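Local coordinates for mandelate racemase/muconate lactonizing enzyme-like protein (Roseovarius sp. TM1035, PDB 3RCY) that probably catalyses a magnesium-dependent isomerase- or dehydratase-type reaction on an acid sugar or related substrate, as a member of the enolase superfamily, at residues I10-P15 with W24-L29; W38-A43 with L312-V317. All coordinates share one frame; numbering follows the deposited sequence.

In the fold
Both contacts involve the three-stranded antiparallel sheet of the N-terminal capping domain, and both are largely buried, their centres about 8 Å apart. Contact 1 lies within that sheet, pairing outer strand 4-12 with central strand 24-31; its centre is about 16 Å from the centre of the chain. Contact 2, about 8 Å from that centre, takes the other outer strand, 36-41, across to the start of helix 316-327 in the barrel domain. Chemistry follows place: contact 1 rests on regular backbone hydrogen bonds, whereas contact 2 combines a Glu40 carboxylate at a helix start with Val317 packing on the strand. Trp24 touches both, its indole lying against Ala314 and Gly315.

Contact 1 (I10-P15 with W24-L29); sequences IVTAPP and WILVKL
Ile10 pairs with Leu26 in an antiparallel beta hairpin, the first two strands of the capping-domain sheet; the short axes run 152° apart. Two parts are tight: the backbone pairing, and Pro14 on the indole of Trp24. Ile10 N reaches Leu26 O at 2.9 Å, and Leu26 N returns a bond to Ile10 O; Thr12 and Trp24 form the next hydrogen-bonded pair, with Trp24 N 2.8 Å from Thr12 O. Between them Val11 CA comes 3.4 Å from Trp24 O in a CA-H...O contact. Thr12 OG1 lies anti to the backbone N (chi1 -174°), its main partner being Asn378 O, which places CG2 3.9 Å from Leu26 CD1. The looser side is where Val11 CG2 and Ile25 CG1 meet at 4.4 Å, on the face covered by helix 48-63, and at the loop end, where Ala13 turns away and Pro15 is exposed. A serine in place of Trp24 would probably deprive Pro14 of its aromatic platform and open a gap beside helix 341-346. From the loop, Pro14 reaches back to the indole, whose NE1 is held by Gly20 O: in a CH-pi contact its CG sits over one face, offset toward the rim, 3.7 Å from the six-membered-ring centroid and 22° off the normal.

Contact 2 (W38-A43 with L312-V317); sequences WGECYA and LYAGPV
Glu40 takes a hydrogen bond from the backbone of Gly315. Gly315 N lies 2.7 Å from Glu40 OE2, with an N-H...O angle of 154°. It approaches on the syn side, 17° out of the carboxylate plane. The side chain gets there by extension: CG stands anti to the backbone N (chi1 179°) and the chain stays extended beyond it. The other oxygen, OE1, accepts a bond from Glu318 N in the first turn of helix 316-327, so the carboxylate spans the helix start, where the helix dipole would probably favour its negative charge. Gly315 occupies the N-cap position, and any side chain there would run into Glu40 OE2 and Pro316 CD.

Apolar packing flanks this grip. Val317 CG1 presses on the strand backbone, 3.4 Å from Gly39 C, and Val317 CB is 4.0 Å from Glu40 CB. Further along, Ala314 CB lies 3.9 Å from Tyr42 CD1, meeting the ring obliquely.

One contact is made at a ring edge: Tyr313 O sits near the plane of the Tyr42 ring, 3.3 Å from CE1. His386 also meets the Tyr42 ring. The Tyr313 side chain is about 7 Å from the bound magnesium ion.

Together these contacts dock the capping domain on the barrel domain, the two-domain arrangement of the enolase superfamily, in which the active site lies close to the domain interface.

Contact 1 (I10-P15 with W24-L29)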
ATOM      1  N   ILE A  10      24.657 -27.865  33.367  1.00 16.34           N
ATOM      2  CA  ILE A  10      24.372 -27.650  34.778  1.00 16.85           C
ATOM      3  C   ILE A  10      23.136 -26.779  34.914  1.00 16.39           C
ATOM      4  O   ILE A  10      23.113 -25.640  34.443  1.00 16.03           O
ATOM      5  CB  ILE A  10      25.564 -26.987  35.520  1.00 17.77           C
ATOM      6  CG1 ILE A  10      26.803 -27.890  35.478  1.00 18.46           C
ATOM      7  CG2 ILE A  10      25.184 -26.678  36.975  1.00 18.55           C
ATOM      8  CD1 ILE A  10      28.104 -27.131  35.725  1.00 18.59           C
ATOM      9  N   VAL A  11      22.105 -27.330  35.540  1.00 16.26           N
ATOM     10  CA  VAL A  11      20.913 -26.557  35.856  1.00 16.45           C
ATOM     11  C   VAL A  11      21.017 -26.086  37.301  1.00 16.86           C
ATOM     12  O   VAL A  11      21.153 -26.898  38.215  1.00 17.31           O
ATOM     13  CB  VAL A  11      19.626 -27.373  35.629  1.00 16.66           C
ATOM     14  CG1 VAL A  11      18.388 -26.542  35.979  1.00 14.83           C
ATOM     15  CG2 VAL A  11      19.565 -27.852  34.174  1.00 15.48           C
ATOM     16  N   THR A  12      20.968 -24.771  37.490  1.00 16.52           N
ATOM     17  CA  THR A  12      21.175 -24.184  38.802  1.00 16.50           C
ATOM     18  C   THR A  12      20.027 -23.266  39.205  1.00 17.36           C
ATOM     19  O   THR A  12      19.503 -22.501  38.382  1.00 17.44           O
ATOM     20  CB  THR A  12      22.578 -23.492  38.913  1.00 15.58           C
ATOM     21  OG1 THR A  12      22.796 -23.054  40.255  1.00 15.87           O
ATOM     22  CG2 THR A  12      22.724 -22.313  37.947  1.00 16.17           C
ATOM     23  N   ALA A  13      19.646 -23.356  40.478  1.00 18.21           N
ATOM     24  CA  ALA A  13      18.527 -22.591  41.033  1.00 18.60           C
ATOM     25  C   ALA A  13      19.005 -21.403  41.876  1.00 18.94           C
ATOM     26  O   ALA A  13      19.669 -21.590  42.897  1.00 19.33           O
ATOM     27  CB  ALA A  13      17.632 -23.500  41.871  1.00 18.73           C
ATOM     28  N   PRO A  14      18.661 -20.175  41.460  1.00 19.45           N
ATOM     29  CA  PRO A  14      18.989 -19.005  42.279  1.00 19.90           C
ATOM     30  C   PRO A  14      18.248 -19.091  43.612  1.00 20.80           C
ATOM     31  O   PRO A  14      17.064 -19.446  43.627  1.00 19.76           O
ATOM     32  CB  PRO A  14      18.436 -17.828  41.465  1.00 19.68           C
ATOM     33  CG  PRO A  14      18.275 -18.349  40.069  1.00 25.22           C
ATOM     34  CD  PRO A  14      17.959 -19.806  40.217  1.00 19.41           C
ATOM     35  N   PRO A  15      18.941 -18.785  44.727  1.00 22.58           N
ATOM     36  CA  PRO A  15      18.315 -18.721  46.046  1.00 24.26           C
ATOM     37  C   PRO A  15      17.203 -17.677  46.102  1.00 25.47           C
ATOM     38  O   PRO A  15      17.189 -16.737  45.299  1.00 24.84           O
ATOM     39  CB  PRO A  15      19.473 -18.300  46.964  1.00 24.38           C
ATOM     40  CG  PRO A  15      20.694 -18.767  46.263  1.00 25.47           C
ATOM     41  CD  PRO A  15      20.399 -18.592  44.803  1.00 23.14           C
ATOM     42  N   TRP A  24      18.530 -21.604  35.929  1.00 14.42           N
ATOM     43  CA  TRP A  24      19.316 -21.206  34.765  1.00 14.78           C
ATOM     44  C   TRP A  24      19.979 -22.438  34.174  1.00 15.19           C
ATOM     45  O   TRP A  24      20.440 -23.313  34.906  1.00 15.67           O
ATOM     46  CB  TRP A  24      20.383 -20.175  35.150  1.00 14.42           C
ATOM     47  CG  TRP A  24      19.833 -18.935  35.797  1.00 14.30           C
ATOM     48  CD1 TRP A  24      18.612 -18.358  35.571  1.00 14.32           C
ATOM     49  CD2 TRP A  24      20.491 -18.110  36.763  1.00 14.59           C
ATOM     50  NE1 TRP A  24      18.469 -17.231  36.346  1.00 14.28           N
ATOM     51  CE2 TRP A  24      19.607 -17.055  37.086  1.00 14.14           C
ATOM     52  CE3 TRP A  24      21.744 -18.159  37.385  1.00 14.44           C
ATOM     53  CZ2 TRP A  24      19.935 -16.056  38.008  1.00 14.85           C
ATOM     54  CZ3 TRP A  24      22.073 -17.159  38.300  1.00 15.31           C
ATOM     55  CH2 TRP A  24      21.169 -16.128  38.606  1.00 14.44           C
ATOM     56  N   ILE A  25      20.013 -22.507  32.848  1.00 15.09           N
ATOM     57  CA  ILE A  25      20.585 -23.659  32.157  1.00 15.01           C
ATOM     58  C   ILE A  25      21.950 -23.268  31.615  1.00 14.93           C
ATOM     59  O   ILE A  25      22.053 -22.567  30.607  1.00 14.40           O
ATOM     60  CB  ILE A  25      19.671 -24.183  31.015  1.00 14.78           C
ATOM     61  CG1 ILE A  25      18.292 -24.576  31.569  1.00 15.41           C
ATOM     62  CG2 ILE A  25      20.327 -25.384  30.318  1.00 15.41           C
ATOM     63  CD1 ILE A  25      17.206 -24.741  30.491  1.00 15.38           C
ATOM     64  N   LEU A  26      22.992 -23.718  32.304  1.00 15.32           N
ATOM     65  CA  LEU A  26      24.363 -23.427  31.905  1.00 15.40           C
ATOM     66  C   LEU A  26      24.926 -24.581  31.090  1.00 15.32           C
ATOM     67  O   LEU A  26      24.652 -25.751  31.383  1.00 15.63           O
ATOM     68  CB  LEU A  26      25.242 -23.179  33.140  1.00 15.81           C
ATOM     69  CG  LEU A  26      24.714 -22.187  34.192  1.00 19.49           C
ATOM     70  CD1 LEU A  26      25.686 -22.112  35.358  1.00 16.07           C
ATOM     71  CD2 LEU A  26      24.471 -20.795  33.592  1.00 15.79           C
ATOM     72  N   VAL A  27      25.701 -24.250  30.061  1.00 14.27           N
ATOM     73  CA  VAL A  27      26.424 -25.264  29.291  1.00 14.00           C
ATOM     74  C   VAL A  27      27.922 -24.975  29.331  1.00 14.72           C
ATOM     75  O   VAL A  27      28.350 -23.825  29.239  1.00 14.76           O
ATOM     76  CB  VAL A  27      25.909 -25.390  27.822  1.00 13.55           C
ATOM     77  CG1 VAL A  27      24.465 -25.866  27.807  1.00 14.43           C
ATOM     78  CG2 VAL A  27      26.052 -24.054  27.046  1.00 13.76           C
ATOM     79  N   LYS A  28      28.711 -26.027  29.485  1.00 15.28           N
ATOM     80  CA  LYS A  28      30.153 -25.903  29.512  1.00 15.63           C
ATOM     81  C   LYS A  28      30.690 -26.798  28.402  1.00 15.79           C
ATOM     82  O   LYS A  28      30.445 -28.007  28.394  1.00 16.21           O
ATOM     83  CB  LYS A  28      30.680 -26.332  30.889  1.00 16.29           C
ATOM     84  CG  LYS A  28      32.202 -26.389  31.046  1.00 23.52           C
ATOM     85  CD  LYS A  28      32.540 -27.314  32.232  1.00 18.38           C
ATOM     86  CE  LYS A  28      34.022 -27.438  32.500  1.00 24.45           C
ATOM     87  NZ  LYS A  28      34.225 -28.194  33.781  1.00 19.75           N
ATOM     88  N   LEU A  29      31.389 -26.191  27.450  1.00 15.20           N
ATOM     89  CA  LEU A  29      32.000 -26.929  26.356  1.00 15.61           C
ATOM     90  C   LEU A  29      33.505 -26.996  26.551  1.00 15.89           C
ATOM     91  O   LEU A  29      34.115 -26.053  27.052  1.00 15.53           O
ATOM     92  CB  LEU A  29      31.682 -26.282  25.001  1.00 15.82           C
ATOM     93  CG  LEU A  29      30.220 -26.234  24.551  1.00 17.06           C
ATOM     94  CD1 LEU A  29      30.114 -25.649  23.151  1.00 15.52           C
ATOM     95  CD2 LEU A  29      29.593 -27.616  24.594  1.00 16.09           C
TER

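Contact 2 (W38-A43 with L312-V317)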
ATOM      1  N   TRP A  38      31.854 -21.258  28.463  1.00 14.44           N
ATOM      2  CA  TRP A  38      30.568 -21.298  29.142  1.00 14.16           C
ATOM      3  C   TRP A  38      29.505 -20.532  28.369  1.00 13.92           C
ATOM      4  O   TRP A  38      29.775 -19.474  27.794  1.00 13.75           O
ATOM      5  CB  TRP A  38      30.681 -20.735  30.558  1.00 14.27           C
ATOM      6  CG  TRP A  38      31.406 -21.641  31.522  1.00 14.88           C
ATOM      7  CD1 TRP A  38      32.756 -21.712  31.728  1.00 15.17           C
ATOM      8  CD2 TRP A  38      30.812 -22.592  32.420  1.00 15.27           C
ATOM      9  NE1 TRP A  38      33.041 -22.654  32.695  1.00 15.81           N
ATOM     10  CE2 TRP A  38      31.867 -23.208  33.136  1.00 15.18           C
ATOM     11  CE3 TRP A  38      29.493 -22.989  32.684  1.00 14.79           C
ATOM     12  CZ2 TRP A  38      31.644 -24.191  34.107  1.00 16.11           C
ATOM     13  CZ3 TRP A  38      29.271 -23.972  33.655  1.00 15.73           C
ATOM     14  CH2 TRP A  38      30.346 -24.562  34.351  1.00 15.29           C
ATOM     15  N   GLY A  39      28.298 -21.086  28.367  1.00 13.61           N
ATOM     16  CA  GLY A  39      27.156 -20.489  27.700  1.00 13.40           C
ATOM     17  C   GLY A  39      25.924 -20.672  28.555  1.00 13.80           C
ATOM     18  O   GLY A  39      25.973 -21.323  29.611  1.00 14.35           O
ATOM     19  N   GLU A  40      24.814 -20.095  28.112  1.00 13.62           N
ATOM     20  CA  GLU A  40      23.566 -20.198  28.859  1.00 13.99           C
ATOM     21  C   GLU A  40      22.386 -20.303  27.897  1.00 14.18           C
ATOM     22  O   GLU A  40      22.272 -19.506  26.964  1.00 14.27           O
ATOM     23  CB  GLU A  40      23.415 -19.003  29.806  1.00 14.39           C
ATOM     24  CG  GLU A  40      22.121 -19.012  30.609  1.00 17.21           C
ATOM     25  CD  GLU A  40      22.136 -18.067  31.799  1.00 15.51           C
ATOM     26  OE1 GLU A  40      23.165 -17.390  32.055  1.00 17.09           O
ATOM     27  OE2 GLU A  40      21.087 -18.007  32.481  1.00 18.26           O
ATOM     28  N   CYS A  41      21.544 -21.317  28.096  1.00 14.44           N
ATOM     29  CA  CYS A  41      20.354 -21.500  27.262  1.00 14.76           C
ATOM     30  C   CYS A  41      19.137 -20.851  27.903  1.00 15.46           C
ATOM     31  O   CYS A  41      18.971 -20.886  29.122  1.00 16.44           O
ATOM     32  CB  CYS A  41      20.070 -22.985  27.021  1.00 14.57           C
ATOM     33  SG  CYS A  41      21.402 -23.860  26.183  1.00 16.26           S
ATOM     34  N   TYR A  42      18.289 -20.265  27.068  1.00 15.21           N
ATOM     35  CA  TYR A  42      17.063 -19.635  27.516  1.00 14.93           C
ATOM     36  C   TYR A  42      15.912 -20.307  26.771  1.00 14.83           C
ATOM     37  O   TYR A  42      15.620 -19.977  25.611  1.00 14.93           O
ATOM     38  CB  TYR A  42      17.121 -18.124  27.254  1.00 14.73           C
ATOM     39  CG  TYR A  42      16.092 -17.313  28.020  1.00 14.75           C
ATOM     40  CD1 TYR A  42      16.200 -17.140  29.403  1.00 15.03           C
ATOM     41  CD2 TYR A  42      15.024 -16.710  27.361  1.00 14.69           C
ATOM     42  CE1 TYR A  42      15.261 -16.396  30.113  1.00 15.35           C
ATOM     43  CE2 TYR A  42      14.076 -15.961  28.058  1.00 14.86           C
ATOM     44  CZ  TYR A  42      14.207 -15.806  29.434  1.00 14.99           C
ATOM     45  OH  TYR A  42      13.275 -15.071  30.131  1.00 15.73           O
ATOM     46  N   ALA A  43      15.295 -21.285  27.431  1.00 14.17           N
ATOM     47  CA  ALA A  43      14.264 -22.118  26.826  1.00 13.92           C
ATOM     48  C   ALA A  43      13.482 -22.846  27.921  1.00 14.35           C
ATOM     49  O   ALA A  43      14.055 -23.642  28.671  1.00 14.26           O
ATOM     50  CB  ALA A  43      14.899 -23.124  25.874  1.00 13.43           C
ATOM     51  N   LEU A 312      17.570  -9.545  29.696  1.00 12.86           N
ATOM     52  CA  LEU A 312      18.080 -10.411  30.755  1.00 12.82           C
ATOM     53  C   LEU A 312      17.026 -10.701  31.812  1.00 13.34           C
ATOM     54  O   LEU A 312      16.678  -9.835  32.614  1.00 13.22           O
ATOM     55  CB  LEU A 312      19.350  -9.840  31.423  1.00 12.51           C
ATOM     56  CG  LEU A 312      19.954 -10.829  32.443  1.00 14.82           C
ATOM     57  CD1 LEU A 312      20.736 -11.959  31.754  1.00 12.80           C
ATOM     58  CD2 LEU A 312      20.822 -10.144  33.481  1.00 12.98           C
ATOM     59  N   TYR A 313      16.503 -11.920  31.800  1.00 14.29           N
ATOM     60  CA  TYR A 313      15.864 -12.451  32.995  1.00 15.01           C
ATOM     61  C   TYR A 313      16.377 -13.862  33.183  1.00 15.17           C
ATOM     62  O   TYR A 313      15.646 -14.838  33.029  1.00 15.34           O
ATOM     63  CB  TYR A 313      14.326 -12.382  32.965  1.00 15.83           C
ATOM     64  CG  TYR A 313      13.776 -12.403  34.372  1.00 19.14           C
ATOM     65  CD1 TYR A 313      13.968 -11.309  35.220  1.00 16.22           C
ATOM     66  CD2 TYR A 313      13.130 -13.532  34.884  1.00 16.51           C
ATOM     67  CE1 TYR A 313      13.506 -11.321  36.531  1.00 19.68           C
ATOM     68  CE2 TYR A 313      12.654 -13.556  36.201  1.00 19.65           C
ATOM     69  CZ  TYR A 313      12.850 -12.446  37.016  1.00 16.85           C
ATOM     70  OH  TYR A 313      12.404 -12.446  38.320  1.00 20.58           O
ATOM     71  N   ALA A 314      17.663 -13.941  33.506  1.00 15.05           N
ATOM     72  CA  ALA A 314      18.399 -15.191  33.535  1.00 15.12           C
ATOM     73  C   ALA A 314      19.720 -14.937  34.257  1.00 15.01           C
ATOM     74  O   ALA A 314      19.866 -13.929  34.953  1.00 15.32           O
ATOM     75  CB  ALA A 314      18.635 -15.692  32.114  1.00 15.02           C
ATOM     76  N   GLY A 315      20.683 -15.837  34.087  1.00 14.49           N
ATOM     77  CA  GLY A 315      21.932 -15.768  34.842  1.00 14.11           C
ATOM     78  C   GLY A 315      22.987 -14.850  34.251  1.00 13.73           C
ATOM     79  O   GLY A 315      22.778 -14.241  33.192  1.00 12.83           O
ATOM     80  N   PRO A 316      24.135 -14.742  34.944  1.00 13.92           N
ATOM     81  CA  PRO A 316      25.211 -13.820  34.593  1.00 13.64           C
ATOM     82  C   PRO A 316      26.031 -14.260  33.377  1.00 13.21           C
ATOM     83  O   PRO A 316      26.811 -13.466  32.846  1.00 13.52           O
ATOM     84  CB  PRO A 316      26.089 -13.831  35.847  1.00 13.86           C
ATOM     85  CG  PRO A 316      25.860 -15.195  36.442  1.00 15.53           C
ATOM     86  CD  PRO A 316      24.413 -15.465  36.200  1.00 14.08           C
ATOM     87  N   VAL A 317      25.880 -15.514  32.963  1.00 12.41           N
ATOM     88  CA  VAL A 317      26.577 -16.017  31.779  1.00 12.28           C
ATOM     89  C   VAL A 317      25.919 -15.455  30.522  1.00 12.10           C
ATOM     90  O   VAL A 317      26.601 -14.917  29.649  1.00 12.14           O
ATOM     91  CB  VAL A 317      26.635 -17.579  31.730  1.00 12.40           C
ATOM     92  CG1 VAL A 317      27.198 -18.059  30.394  1.00 11.89           C
ATOM     93  CG2 VAL A 317      27.490 -18.120  32.879  1.00 12.06           C
TER